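Local coordinates for cystathionine beta-lyase family protein, YNBB B.subtilis ortholog (Clostridium acetobutylicum, PDB 3HVY) that carries pyridoxal phosphate as a lysine adduct and is probably a cystathionine beta-lyase-type enzyme of sulfur amino acid metabolism, possibly involved in aluminium resistance, at residues I389-D394 and F411-L416; D132-D137 and V150-V155. One frame throughout, in Å; residues are numbered along the deposited sequence.

Contacts 1 and 2 lie on opposite sides of the chain's centre, with their own centres about 34 Å apart. Contact 1 is buried: it fastens the loop leading into strand 392-396 of the antiparallel sheet to helix 411-422, a helix that also meets a second subunit. Contact 2 is partly buried and sits farther out, where the short helix 131-134 ends over strand 151-154, one of the two outermost strands of the mixed sheet within this chain. Each sets an aliphatic branch over an aromatic face and adds one water bridge. In contact 1 that ring is a histidine which itself holds the water; in contact 2 it is a tyrosine, and the water joins two backbone carbonyls.

Contact 1 of 2, residues I389-D394 and F411-L416; sequences IELSAD and FDHAKL
Leu391 lies against the imidazole of His413 with two parts of its side chain. CD2 sits over one ring face, offset toward the rim, 3.9 Å from the ring centroid and 19° off the normal: a CH-pi contact. Nearer the backbone, CB reaches His413 CE1 at 3.6 Å. The other methyl, CD1, turns to the helix itself and packs loosely on Ala414 CB at 4.4 Å, so the leucine straddles two successive helix residues. CG of His413 stands anti to the backbone N (chi1 -174°), which carries the ring out from helix 411-422 to the loop. A water at the ring edge, in its plane, lies 2.7 Å from His413 ND1 and accepts from Leu391 N at 3.0 Å, tying the loop backbone to the imidazole. The other ring nitrogen, NE2, is hydrogen-bonded to Ala355 O, and the rings of His413 and Phe295 of a second subunit meet edge-to-face; with polar partners at both nitrogens, the ring's rotation is probably fixed. Farther round the helix, Lys415 NZ bridges to Asp412 OD1 at 2.7 Å, and both residues form salt bridges with the second subunit, to Glu43 and Arg42 respectively. The contact thus joins helix 411-422, at the subunit interface, to the entry of strand 392-396 in the five-stranded antiparallel sheet, plain packing within the PLP-dependent transferase fold.

Contact 2 of 2, residues D132-D137 and V150-V155; sequences DIIGMD and VKYKMV
Val150 O and Ile134 O share one water, which donates to both, at 2.8 Å from Val150 O and 2.9 Å from Ile134 O. It links the last helical residue to the residue just before strand 151-154 inside a beta-alpha-beta unit formed by strand 118-121, helix 131-134 and strand 151-154. No direct hydrogen bond joins the two segments; beyond the water, they meet through three side chains, with the Tyr152 ring in the middle. Ile134 comes over one face of that ring. Its CG2 stands 3.6 Å from the ring centroid, 16° off the normal, in a CH-pi contact, while CD1 reaches the phenol end, 3.8 Å from Tyr152 OH. CG2 is anti to the backbone N and CG1 beside it (chi1 -66°), an arrangement that presents both branches to the tyrosine. The helix stops here in a Schellman motif: Gly135 has positive phi (98°) and is its C-prime residue, with Met136 N bonded to His131 O and Gly135 N to Asp132 O. After this turn the side chain of selenomethionine Met136 reaches the ring obliquely. Pro126 touches both Ile134 and Tyr152, and Ile133 packs on helix 101-111 and on Val273 of a third subunit. Tyr152 OH is hydrogen-bonded to Ser121 OG, at the end of the neighbouring parallel strand, which anchors the far end of the ring. Strand 151-154 forms an outer edge of the mixed sheet within this chain, so the helix end and the turn after it pack on the sheet's margin. The closest approach between the segments is made by the terminal methyl of Met136, whose CE lies 3.4 Å from Tyr152 CE2.

Contact 1 of 2, residues I389-D394 and F411-L416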
loop_
_atom_site.group_PDB
_atom_site.type_symbol
_atom_site.label_atom_id
_atom_site.label_comp_id
_atom_site.label_asym_id
_atom_site.label_seq_id
_atom_site.Cartn_x
_atom_site.Cartn_y
_atom_site.Cartn_z
ATOM N N ILE D 389 -20.152 -7.500 6.003
ATOM C CA ILE D 389 -21.026 -6.868 5.051
ATOM C C ILE D 389 -20.994 -7.708 3.741
ATOM O O ILE D 389 -21.825 -7.528 2.836
ATOM C CB ILE D 389 -20.612 -5.394 4.832
ATOM C CG1 ILE D 389 -21.626 -4.605 4.004
ATOM C CG2 ILE D 389 -19.189 -5.329 4.222
ATOM C CD1 ILE D 389 -23.053 -4.618 4.551
ATOM N N GLU D 390 -20.022 -8.591 3.619
ATOM C CA GLU D 390 -19.980 -9.536 2.505
ATOM C C GLU D 390 -20.778 -10.752 2.899
ATOM O O GLU D 390 -20.832 -11.103 4.086
ATOM C CB GLU D 390 -18.563 -9.975 2.165
ATOM C CG GLU D 390 -17.612 -8.885 1.879
ATOM C CD GLU D 390 -16.268 -9.350 1.319
ATOM O OE1 GLU D 390 -16.230 -10.249 0.402
ATOM O OE2 GLU D 390 -15.235 -8.754 1.769
ATOM N N LEU D 391 -21.329 -11.441 1.907
ATOM C CA LEU D 391 -22.171 -12.599 2.129
ATOM C C LEU D 391 -21.436 -13.610 2.995
ATOM O O LEU D 391 -20.345 -14.111 2.653
ATOM C CB LEU D 391 -22.628 -13.261 0.820
ATOM C CG LEU D 391 -23.643 -14.397 0.988
ATOM C CD1 LEU D 391 -24.969 -13.893 1.586
ATOM C CD2 LEU D 391 -23.872 -15.164 -0.302
ATOM N N SER D 392 -22.054 -13.907 4.113
ATOM C CA SER D 392 -21.470 -14.856 5.097
ATOM C C SER D 392 -22.566 -15.427 5.998
ATOM O O SER D 392 -23.697 -14.983 5.967
ATOM C CB SER D 392 -20.450 -14.093 5.925
ATOM O OG SER D 392 -20.993 -12.841 6.410
ATOM N N ALA D 393 -22.246 -16.443 6.793
ATOM C CA ALA D 393 -23.233 -17.063 7.650
ATOM C C ALA D 393 -22.477 -17.797 8.745
ATOM O O ALA D 393 -21.313 -18.170 8.578
ATOM C CB ALA D 393 -24.064 -18.035 6.878
ATOM N N ASP D 394 -23.141 -17.991 9.869
ATOM C CA ASP D 394 -22.550 -18.705 11.002
ATOM C C ASP D 394 -23.618 -19.205 11.935
ATOM O O ASP D 394 -24.768 -18.750 11.877
ATOM C CB ASP D 394 -21.558 -17.831 11.770
ATOM C CG ASP D 394 -22.090 -16.430 12.054
ATOM O OD1 ASP D 394 -21.964 -15.526 11.193
ATOM O OD2 ASP D 394 -22.590 -16.222 13.163
ATOM N N PHE D 411 -27.214 -7.411 -3.999
ATOM C CA PHE D 411 -28.375 -8.246 -3.765
ATOM C C PHE D 411 -28.338 -9.493 -4.654
ATOM O O PHE D 411 -28.756 -10.598 -4.237
ATOM C CB PHE D 411 -29.675 -7.464 -4.032
ATOM C CG PHE D 411 -30.882 -8.308 -4.031
ATOM C CD1 PHE D 411 -31.270 -8.969 -2.875
ATOM C CD2 PHE D 411 -31.618 -8.491 -5.185
ATOM C CE1 PHE D 411 -32.350 -9.760 -2.871
ATOM C CE2 PHE D 411 -32.698 -9.290 -5.189
ATOM C CZ PHE D 411 -33.087 -9.932 -4.024
ATOM N N ASP D 412 -27.897 -9.330 -5.884
ATOM C CA ASP D 412 -27.823 -10.499 -6.769
ATOM C C ASP D 412 -26.972 -11.594 -6.124
ATOM O O ASP D 412 -27.303 -12.792 -6.164
ATOM C CB ASP D 412 -27.257 -10.091 -8.124
ATOM C CG ASP D 412 -28.298 -9.406 -9.018
ATOM O OD1 ASP D 412 -29.447 -9.916 -9.115
ATOM O OD2 ASP D 412 -27.991 -8.360 -9.640
ATOM N N HIS D 413 -25.855 -11.210 -5.531
ATOM C CA HIS D 413 -25.034 -12.208 -4.871
ATOM C C HIS D 413 -25.761 -12.883 -3.716
ATOM O O HIS D 413 -25.849 -14.103 -3.668
ATOM C CB HIS D 413 -23.686 -11.629 -4.405
ATOM C CG HIS D 413 -22.772 -12.668 -3.846
ATOM N ND1 HIS D 413 -21.895 -12.411 -2.812
ATOM C CD2 HIS D 413 -22.644 -13.990 -4.134
ATOM C CE1 HIS D 413 -21.240 -13.527 -2.516
ATOM N NE2 HIS D 413 -21.665 -14.494 -3.315
ATOM N N ALA D 414 -26.342 -12.095 -2.834
ATOM C CA ALA D 414 -27.111 -12.625 -1.698
ATOM C C ALA D 414 -28.201 -13.592 -2.126
ATOM O O ALA D 414 -28.363 -14.711 -1.592
ATOM C CB ALA D 414 -27.709 -11.445 -0.907
ATOM N N LYS D 415 -28.951 -13.150 -3.123
ATOM C CA LYS D 415 -30.082 -13.932 -3.707
ATOM C C LYS D 415 -29.568 -15.240 -4.278
ATOM O O LYS D 415 -30.065 -16.311 -3.938
ATOM C CB LYS D 415 -30.781 -13.013 -4.748
ATOM C CG LYS D 415 -31.629 -13.595 -5.839
ATOM C CD LYS D 415 -32.117 -12.425 -6.731
ATOM C CE LYS D 415 -31.306 -12.292 -7.934
ATOM N NZ LYS D 415 -31.842 -11.187 -8.738
ATOM N N LEU D 416 -28.509 -15.180 -5.066
ATOM C CA LEU D 416 -27.945 -16.395 -5.678
ATOM C C LEU D 416 -27.440 -17.361 -4.606
ATOM O O LEU D 416 -27.650 -18.574 -4.680
ATOM C CB LEU D 416 -26.813 -16.014 -6.660
ATOM C CG LEU D 416 -27.298 -15.292 -7.962
ATOM C CD1 LEU D 416 -26.175 -14.681 -8.833
ATOM C CD2 LEU D 416 -28.139 -16.241 -8.793
HETATM O O HOH W 1 -20.992 -10.630 -0.966
#

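Contact 2 of 2, residues D132-D137 and V150-V155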
loop_
_atom_site.group_PDB
_atom_site.type_symbol
_atom_site.label_atom_id
_atom_site.label_comp_id
_atom_site.label_asym_id
_atom_site.label_seq_id
_atom_site.Cartn_x
_atom_site.Cartn_y
_atom_site.Cartn_z
ATOM N N ASP D 132 -14.842 -11.216 28.045
ATOM C CA ASP D 132 -13.511 -10.956 28.646
ATOM C C ASP D 132 -13.260 -9.474 28.919
ATOM O O ASP D 132 -12.550 -9.156 29.883
ATOM C CB ASP D 132 -12.393 -11.541 27.786
ATOM C CG ASP D 132 -12.231 -13.081 27.964
ATOM O OD1 ASP D 132 -12.642 -13.648 28.999
ATOM O OD2 ASP D 132 -11.641 -13.712 27.079
ATOM N N ILE D 133 -13.828 -8.585 28.080
ATOM C CA ILE D 133 -13.783 -7.109 28.342
ATOM C C ILE D 133 -14.385 -6.801 29.728
ATOM O O ILE D 133 -13.768 -6.164 30.557
ATOM C CB ILE D 133 -14.455 -6.291 27.228
ATOM C CG1 ILE D 133 -13.534 -6.265 26.009
ATOM C CG2 ILE D 133 -14.771 -4.804 27.679
ATOM C CD1 ILE D 133 -14.181 -5.884 24.703
ATOM N N ILE D 134 -15.560 -7.354 29.989
ATOM C CA ILE D 134 -16.269 -7.199 31.263
ATOM C C ILE D 134 -15.530 -7.925 32.417
ATOM O O ILE D 134 -15.375 -7.383 33.516
ATOM C CB ILE D 134 -17.726 -7.709 31.121
ATOM C CG1 ILE D 134 -18.465 -6.784 30.150
ATOM C CG2 ILE D 134 -18.381 -7.806 32.499
ATOM C CD1 ILE D 134 -19.610 -7.383 29.376
ATOM N N GLY D 135 -15.073 -9.141 32.146
ATOM C CA GLY D 135 -14.359 -9.963 33.136
ATOM C C GLY D 135 -15.312 -10.951 33.768
ATOM O O GLY D 135 -15.513 -10.964 34.975
HETATM N N MSE D 136 -15.900 -11.796 32.953
HETATM C CA MSE D 136 -16.925 -12.676 33.446
HETATM C C MSE D 136 -16.424 -13.951 34.047
HETATM O O MSE D 136 -17.130 -14.568 34.810
HETATM C CB MSE D 136 -17.986 -12.893 32.375
HETATM C CG MSE D 136 -18.966 -11.754 32.450
HETATM SE SE MSE D 136 -20.207 -11.961 31.119
HETATM C CE MSE D 136 -20.863 -10.200 30.867
ATOM N N ASP D 137 -15.180 -14.309 33.783
ATOM C CA ASP D 137 -14.575 -15.503 34.372
ATOM C C ASP D 137 -13.405 -15.086 35.273
ATOM O O ASP D 137 -12.377 -14.656 34.780
ATOM C CB ASP D 137 -14.130 -16.433 33.234
ATOM C CG ASP D 137 -13.424 -17.673 33.719
ATOM O OD1 ASP D 137 -13.149 -17.797 34.936
ATOM O OD2 ASP D 137 -13.120 -18.520 32.856
ATOM N N VAL D 150 -13.908 -2.329 38.089
ATOM C CA VAL D 150 -15.181 -1.873 37.530
ATOM C C VAL D 150 -16.228 -2.957 37.795
ATOM O O VAL D 150 -16.044 -4.111 37.434
ATOM C CB VAL D 150 -15.059 -1.517 36.073
ATOM C CG1 VAL D 150 -16.421 -1.049 35.497
ATOM C CG2 VAL D 150 -13.982 -0.452 35.921
ATOM N N LYS D 151 -17.305 -2.569 38.462
ATOM C CA LYS D 151 -18.408 -3.472 38.774
ATOM C C LYS D 151 -19.329 -3.585 37.563
ATOM O O LYS D 151 -19.354 -2.692 36.697
ATOM C CB LYS D 151 -19.162 -2.949 40.002
ATOM C CG LYS D 151 -18.302 -2.892 41.256
ATOM C CD LYS D 151 -19.007 -2.163 42.414
ATOM C CE LYS D 151 -18.327 -2.393 43.776
ATOM N NZ LYS D 151 -17.016 -1.724 43.983
ATOM N N TYR D 152 -20.060 -4.698 37.493
ATOM C CA TYR D 152 -20.919 -5.008 36.361
ATOM C C TYR D 152 -22.304 -5.451 36.787
ATOM O O TYR D 152 -22.433 -6.235 37.696
ATOM C CB TYR D 152 -20.311 -6.115 35.530
ATOM C CG TYR D 152 -21.110 -6.461 34.295
ATOM C CD1 TYR D 152 -21.248 -5.554 33.287
ATOM C CD2 TYR D 152 -21.670 -7.729 34.103
ATOM C CE1 TYR D 152 -21.965 -5.845 32.171
ATOM C CE2 TYR D 152 -22.377 -8.040 32.943
ATOM C CZ TYR D 152 -22.517 -7.083 31.973
ATOM O OH TYR D 152 -23.200 -7.321 30.764
ATOM N N LYS D 153 -23.334 -4.888 36.171
ATOM C CA LYS D 153 -24.687 -5.382 36.373
ATOM C C LYS D 153 -25.258 -5.657 35.009
ATOM O O LYS D 153 -24.945 -4.947 34.053
ATOM C CB LYS D 153 -25.603 -4.390 37.098
ATOM C CG LYS D 153 -25.255 -4.181 38.519
ATOM C CD LYS D 153 -26.080 -3.077 39.227
ATOM C CE LYS D 153 -25.949 -3.233 40.763
ATOM N NZ LYS D 153 -26.607 -2.170 41.590
HETATM N N MSE D 154 -26.155 -6.636 34.948
HETATM C CA MSE D 154 -26.821 -6.957 33.726
HETATM C C MSE D 154 -28.316 -7.166 33.953
HETATM O O MSE D 154 -28.729 -7.850 34.893
HETATM C CB MSE D 154 -26.134 -8.168 33.130
HETATM C CG MSE D 154 -26.653 -8.465 31.775
HETATM SE SE MSE D 154 -27.549 -10.128 31.882
HETATM C CE MSE D 154 -25.778 -10.808 31.559
ATOM N N VAL D 155 -29.136 -6.522 33.131
ATOM C CA VAL D 155 -30.593 -6.569 33.300
ATOM C C VAL D 155 -31.104 -7.494 32.196
ATOM O O VAL D 155 -30.967 -7.208 31.005
ATOM C CB VAL D 155 -31.292 -5.172 33.241
ATOM C CG1 VAL D 155 -32.826 -5.267 33.527
ATOM C CG2 VAL D 155 -30.637 -4.131 34.227
HETATM O O HOH W 2 -16.930 -5.932 35.482
#